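Local atomic coordinates of alkaline phosphatase D (Bacillus subtilis, PDB entry 2YEQ), a protein that hydrolyses phosphate monoesters to an alcohol and phosphate, and acts as a phosphodiesterase, at an active site that contains iron and calcium. Residues E404-G416 with W452-E464. Residues are numbered along the deposited sequence; the frame is centred on the assembly and turned at random.
With PE5 (3,6,9,12,15,18,21,24-octaoxahexacosan-1-ol), chain H.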
# COMPACT_ATOMS: atom_id res chain seq x y z
N GLU A 404 8.01 -14.15 0.48
CA GLU A 404 7.59 -12.82 0.05
C GLU A 404 6.49 -12.92 -0.98
O GLU A 404 6.63 -13.63 -1.96
CB GLU A 404 8.77 -12.03 -0.57
CG GLU A 404 8.35 -10.60 -0.97
CD GLU A 404 9.46 -9.72 -1.58
OE1 GLU A 404 10.45 -10.25 -2.16
OE2 GLU A 404 9.27 -8.47 -1.53
N PHE A 405 5.40 -12.18 -0.76
CA PHE A 405 4.35 -12.02 -1.75
C PHE A 405 4.34 -10.58 -2.23
O PHE A 405 3.99 -9.66 -1.48
CB PHE A 405 3.00 -12.37 -1.09
CG PHE A 405 2.99 -13.76 -0.54
CD1 PHE A 405 3.05 -14.84 -1.41
CD2 PHE A 405 2.99 -14.00 0.80
CE1 PHE A 405 3.08 -16.16 -0.92
CE2 PHE A 405 3.03 -15.35 1.31
CZ PHE A 405 3.08 -16.40 0.43
N VAL A 406 4.72 -10.40 -3.49
CA VAL A 406 4.74 -9.12 -4.14
C VAL A 406 3.45 -8.98 -4.92
O VAL A 406 3.18 -9.73 -5.84
CB VAL A 406 5.93 -8.99 -5.12
CG1 VAL A 406 5.96 -7.61 -5.80
CG2 VAL A 406 7.27 -9.31 -4.38
N GLY A 407 2.64 -8.03 -4.55
CA GLY A 407 1.40 -7.81 -5.28
C GLY A 407 1.52 -6.93 -6.48
O GLY A 407 2.24 -5.92 -6.48
N THR A 408 0.79 -7.30 -7.53
CA THR A 408 0.61 -6.45 -8.68
C THR A 408 -0.08 -5.11 -8.31
O THR A 408 -0.52 -4.90 -7.19
CB THR A 408 -0.23 -7.18 -9.71
OG1 THR A 408 -0.26 -6.46 -10.94
CG2 THR A 408 -1.64 -7.48 -9.17
N SER A 409 -0.17 -4.23 -9.28
CA SER A 409 -0.81 -2.95 -9.09
C SER A 409 -2.33 -3.04 -9.37
O SER A 409 -2.77 -3.88 -10.17
CB SER A 409 -0.19 -1.98 -10.07
OG SER A 409 -0.13 -2.54 -11.37
N ILE A 410 -3.08 -2.17 -8.71
CA ILE A 410 -4.53 -2.00 -8.96
C ILE A 410 -4.75 -1.56 -10.40
O ILE A 410 -5.64 -2.08 -11.08
CB ILE A 410 -5.12 -0.99 -7.96
CG1 ILE A 410 -5.12 -1.59 -6.55
CG2 ILE A 410 -6.51 -0.50 -8.39
CD1 ILE A 410 -6.27 -2.64 -6.27
N THR A 411 -3.96 -0.58 -10.88
CA THR A 411 -3.99 -0.15 -12.27
C THR A 411 -2.66 0.22 -12.93
O THR A 411 -2.56 0.20 -14.14
CB THR A 411 -4.84 1.15 -12.42
OG1 THR A 411 -4.40 2.09 -11.44
CG2 THR A 411 -6.36 0.83 -12.26
N SER A 412 -1.66 0.63 -12.16
CA SER A 412 -0.44 1.24 -12.75
C SER A 412 0.16 0.29 -13.76
O SER A 412 0.34 -0.91 -13.47
CB SER A 412 0.59 1.57 -11.68
OG SER A 412 0.02 2.37 -10.68
N GLY A 413 0.39 0.81 -14.96
CA GLY A 413 1.00 0.05 -16.04
C GLY A 413 0.03 -0.43 -17.09
O GLY A 413 0.43 -0.80 -18.19
N GLY A 414 -1.27 -0.40 -16.78
CA GLY A 414 -2.26 -0.73 -17.80
C GLY A 414 -2.60 -2.22 -17.82
O GLY A 414 -2.46 -2.92 -16.81
N ASN A 415 -3.03 -2.73 -18.97
CA ASN A 415 -3.65 -4.05 -19.01
C ASN A 415 -2.69 -5.20 -18.76
O ASN A 415 -3.06 -6.22 -18.15
CB ASN A 415 -4.39 -4.26 -20.32
CG ASN A 415 -5.54 -3.31 -20.51
OD1 ASN A 415 -6.15 -2.85 -19.52
ND2 ASN A 415 -5.84 -2.99 -21.76
N GLY A 416 -1.46 -5.04 -19.23
CA GLY A 416 -0.43 -6.03 -18.95
C GLY A 416 -0.68 -7.35 -19.68
O GLY A 416 -1.31 -7.37 -20.76
N TRP A 452 0.06 -20.43 5.57
CA TRP A 452 -0.22 -19.13 4.95
C TRP A 452 -0.56 -19.38 3.51
O TRP A 452 0.24 -19.94 2.78
CB TRP A 452 0.99 -18.21 5.03
CG TRP A 452 0.71 -16.78 4.61
CD1 TRP A 452 0.40 -16.34 3.37
CD2 TRP A 452 0.70 -15.64 5.46
NE1 TRP A 452 0.18 -14.97 3.39
CE2 TRP A 452 0.38 -14.52 4.66
CE3 TRP A 452 0.91 -15.46 6.82
CZ2 TRP A 452 0.28 -13.24 5.19
CZ3 TRP A 452 0.82 -14.16 7.34
CH2 TRP A 452 0.50 -13.08 6.53
N LYS A 453 -1.73 -18.94 3.09
CA LYS A 453 -2.10 -19.03 1.69
C LYS A 453 -2.26 -17.63 1.08
O LYS A 453 -2.89 -16.77 1.69
CB LYS A 453 -3.41 -19.79 1.52
CG LYS A 453 -3.90 -19.82 0.08
CD LYS A 453 -4.74 -21.06 -0.23
CE LYS A 453 -5.94 -21.15 0.62
NZ LYS A 453 -6.94 -22.20 0.13
N ALA A 454 -1.69 -17.46 -0.11
CA ALA A 454 -1.80 -16.24 -0.89
C ALA A 454 -2.47 -16.57 -2.19
O ALA A 454 -1.97 -17.41 -2.94
CB ALA A 454 -0.40 -15.63 -1.15
N ASP A 455 -3.59 -15.90 -2.47
CA ASP A 455 -4.25 -15.95 -3.76
C ASP A 455 -4.03 -14.66 -4.55
O ASP A 455 -4.32 -13.57 -4.05
CB ASP A 455 -5.77 -16.10 -3.55
CG ASP A 455 -6.15 -17.39 -2.78
OD1 ASP A 455 -5.46 -18.42 -2.93
OD2 ASP A 455 -7.15 -17.37 -2.03
N TYR A 456 -3.58 -14.78 -5.80
CA TYR A 456 -3.38 -13.64 -6.67
C TYR A 456 -4.63 -13.43 -7.50
O TYR A 456 -4.96 -14.22 -8.38
CB TYR A 456 -2.15 -13.84 -7.56
CG TYR A 456 -0.86 -13.78 -6.75
CD1 TYR A 456 -0.42 -14.89 -5.99
CD2 TYR A 456 -0.10 -12.62 -6.70
CE1 TYR A 456 0.76 -14.82 -5.23
CE2 TYR A 456 1.08 -12.54 -5.95
CZ TYR A 456 1.50 -13.64 -5.21
OH TYR A 456 2.68 -13.54 -4.47
N ARG A 457 -5.33 -12.34 -7.19
CA ARG A 457 -6.64 -12.06 -7.78
C ARG A 457 -6.50 -11.03 -8.87
O ARG A 457 -6.23 -9.87 -8.57
CB ARG A 457 -7.58 -11.54 -6.69
CG ARG A 457 -7.59 -12.37 -5.41
CD ARG A 457 -8.55 -13.57 -5.55
NE ARG A 457 -9.94 -13.16 -5.47
CZ ARG A 457 -10.95 -13.65 -6.19
NH1 ARG A 457 -10.78 -14.61 -7.09
NH2 ARG A 457 -12.17 -13.18 -6.00
N VAL A 458 -6.67 -11.44 -10.12
CA VAL A 458 -6.34 -10.58 -11.24
C VAL A 458 -7.42 -10.50 -12.33
O VAL A 458 -8.39 -11.27 -12.34
CB VAL A 458 -4.99 -11.03 -11.86
CG1 VAL A 458 -3.93 -11.14 -10.77
CG2 VAL A 458 -5.15 -12.37 -12.59
N MET A 459 -7.26 -9.52 -13.22
CA MET A 459 -8.20 -9.23 -14.29
C MET A 459 -7.44 -9.11 -15.60
O MET A 459 -6.29 -8.69 -15.60
CB MET A 459 -8.92 -7.90 -14.03
CG MET A 459 -9.67 -7.83 -12.72
SD MET A 459 -10.19 -6.14 -12.28
CE MET A 459 -8.57 -5.33 -12.14
N PRO A 460 -8.09 -9.43 -16.72
CA PRO A 460 -7.43 -9.29 -18.00
C PRO A 460 -7.16 -7.84 -18.45
O PRO A 460 -6.27 -7.63 -19.26
CB PRO A 460 -8.41 -9.96 -18.98
CG PRO A 460 -9.72 -9.95 -18.27
CD PRO A 460 -9.38 -10.15 -16.86
N PHE A 461 -7.94 -6.87 -17.96
CA PHE A 461 -7.81 -5.47 -18.44
C PHE A 461 -8.40 -4.49 -17.43
O PHE A 461 -9.20 -4.87 -16.59
CB PHE A 461 -8.46 -5.29 -19.83
CG PHE A 461 -9.94 -5.63 -19.88
CD1 PHE A 461 -10.90 -4.73 -19.43
CD2 PHE A 461 -10.37 -6.87 -20.34
CE1 PHE A 461 -12.28 -5.04 -19.45
CE2 PHE A 461 -11.74 -7.20 -20.37
CZ PHE A 461 -12.69 -6.28 -19.92
N VAL A 462 -7.94 -3.25 -17.52
CA VAL A 462 -8.44 -2.13 -16.71
C VAL A 462 -8.75 -0.90 -17.58
O VAL A 462 -9.29 0.09 -17.08
CB VAL A 462 -7.45 -1.74 -15.55
CG1 VAL A 462 -7.30 -2.84 -14.55
CG2 VAL A 462 -6.07 -1.32 -16.09
N THR A 463 -8.45 -0.95 -18.87
CA THR A 463 -8.65 0.19 -19.77
C THR A 463 -10.14 0.38 -20.12
O THR A 463 -10.52 1.44 -20.61
CB THR A 463 -7.82 0.05 -21.08
OG1 THR A 463 -8.02 -1.25 -21.66
CG2 THR A 463 -6.34 0.26 -20.82
N GLU A 464 -10.94 -0.66 -19.88
CA GLU A 464 -12.40 -0.59 -19.93
C GLU A 464 -12.92 -1.07 -18.58
O GLU A 464 -12.30 -1.93 -17.95
CB GLU A 464 -12.98 -1.52 -21.00
CG GLU A 464 -12.38 -1.38 -22.38
CD GLU A 464 -12.60 -0.01 -23.00
OE1 GLU A 464 -13.58 0.69 -22.64
OE2 GLU A 464 -11.79 0.38 -23.85
C48 PE5 H . -9.32 -19.15 -0.66
C50 PE5 H . -9.91 -20.25 0.21
O1 PE5 H . -8.89 -20.80 1.05
C1 PE5 H . -9.28 -21.10 2.39
C2 PE5 H . -8.06 -21.33 3.29
O2 PE5 H . -7.74 -22.72 3.35
C3 PE5 H . -6.40 -23.06 3.72
C4 PE5 H . -6.18 -24.55 3.43
O3 PE5 H . -5.30 -24.76 2.31
C5 PE5 H . -5.98 -25.34 1.20
C6 PE5 H . -5.09 -25.59 -0.00
O4 PE5 H . -5.91 -25.61 -1.18
C7 PE5 H . -5.91 -24.37 -1.87
C8 PE5 H . -7.01 -24.25 -2.91
O5 PE5 H . -7.39 -22.87 -3.02
C9 PE5 H . -6.77 -22.25 -4.14
O HOH W 1 -4.88 -6.36 -16.14
O HOH W 2 -4.15 -8.17 -20.90
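The two central beta sheets of a calcineurin-like metallophosphatase meet where Phe405, on strand 400-406, packs face-on against Ala454 of strand 451-459. The axes of the two short strand segments approach to 9.4 Å, 14° from parallel, a spacing filled by side chains. Ala454 CB sits over one face of the Phe405 ring, 3.6 Å from its centroid, a CH-pi contact, while Tyr456 brings its OH to the ring edge, 3.3 Å from Phe405 CD1. With CG anti to its carbonyl carbon (chi1 -58°), Phe405 also extends its far rim to Trp452, Phe405 CE2 lying 3.5 Å from Trp452 CD1; the two planes are nearly parallel but slid apart, so overlap is slight.

Beyond the strands polar bonds join the packing of Val462 against residues 410-414. The Asn415 carboxamide grips the loop 460-464 at three points: OD1 accepts a nearly straight bond from Val462 N (2.7 Å), tilted from the carbonyl plane, and a more bent one from Thr463 N on an in-plane lone pair, while ND2 donates to Thr463 OG1 (2.8 Å) within the amide plane. This triple hold fixes the amide's rotation. Replacing Asn415 by alanine removes all three bonds and would probably leave the N-H groups of Val462 and Thr463 without this acceptor and the Thr463 hydroxyl without its amide donor. A water bridges Asn415 O and Met459 O nearby.

Between these ends, residues 407-414 pass the metal centre: Ser412 OG is hydrogen-bonded to the iron ligand Tyr154, while Ser409 OG donates to Ser412 O, bracing the turn that carries this second-shell serine. Packed sheets with metal-site loops at their strand ends typify the metallophosphoesterase beta sandwich.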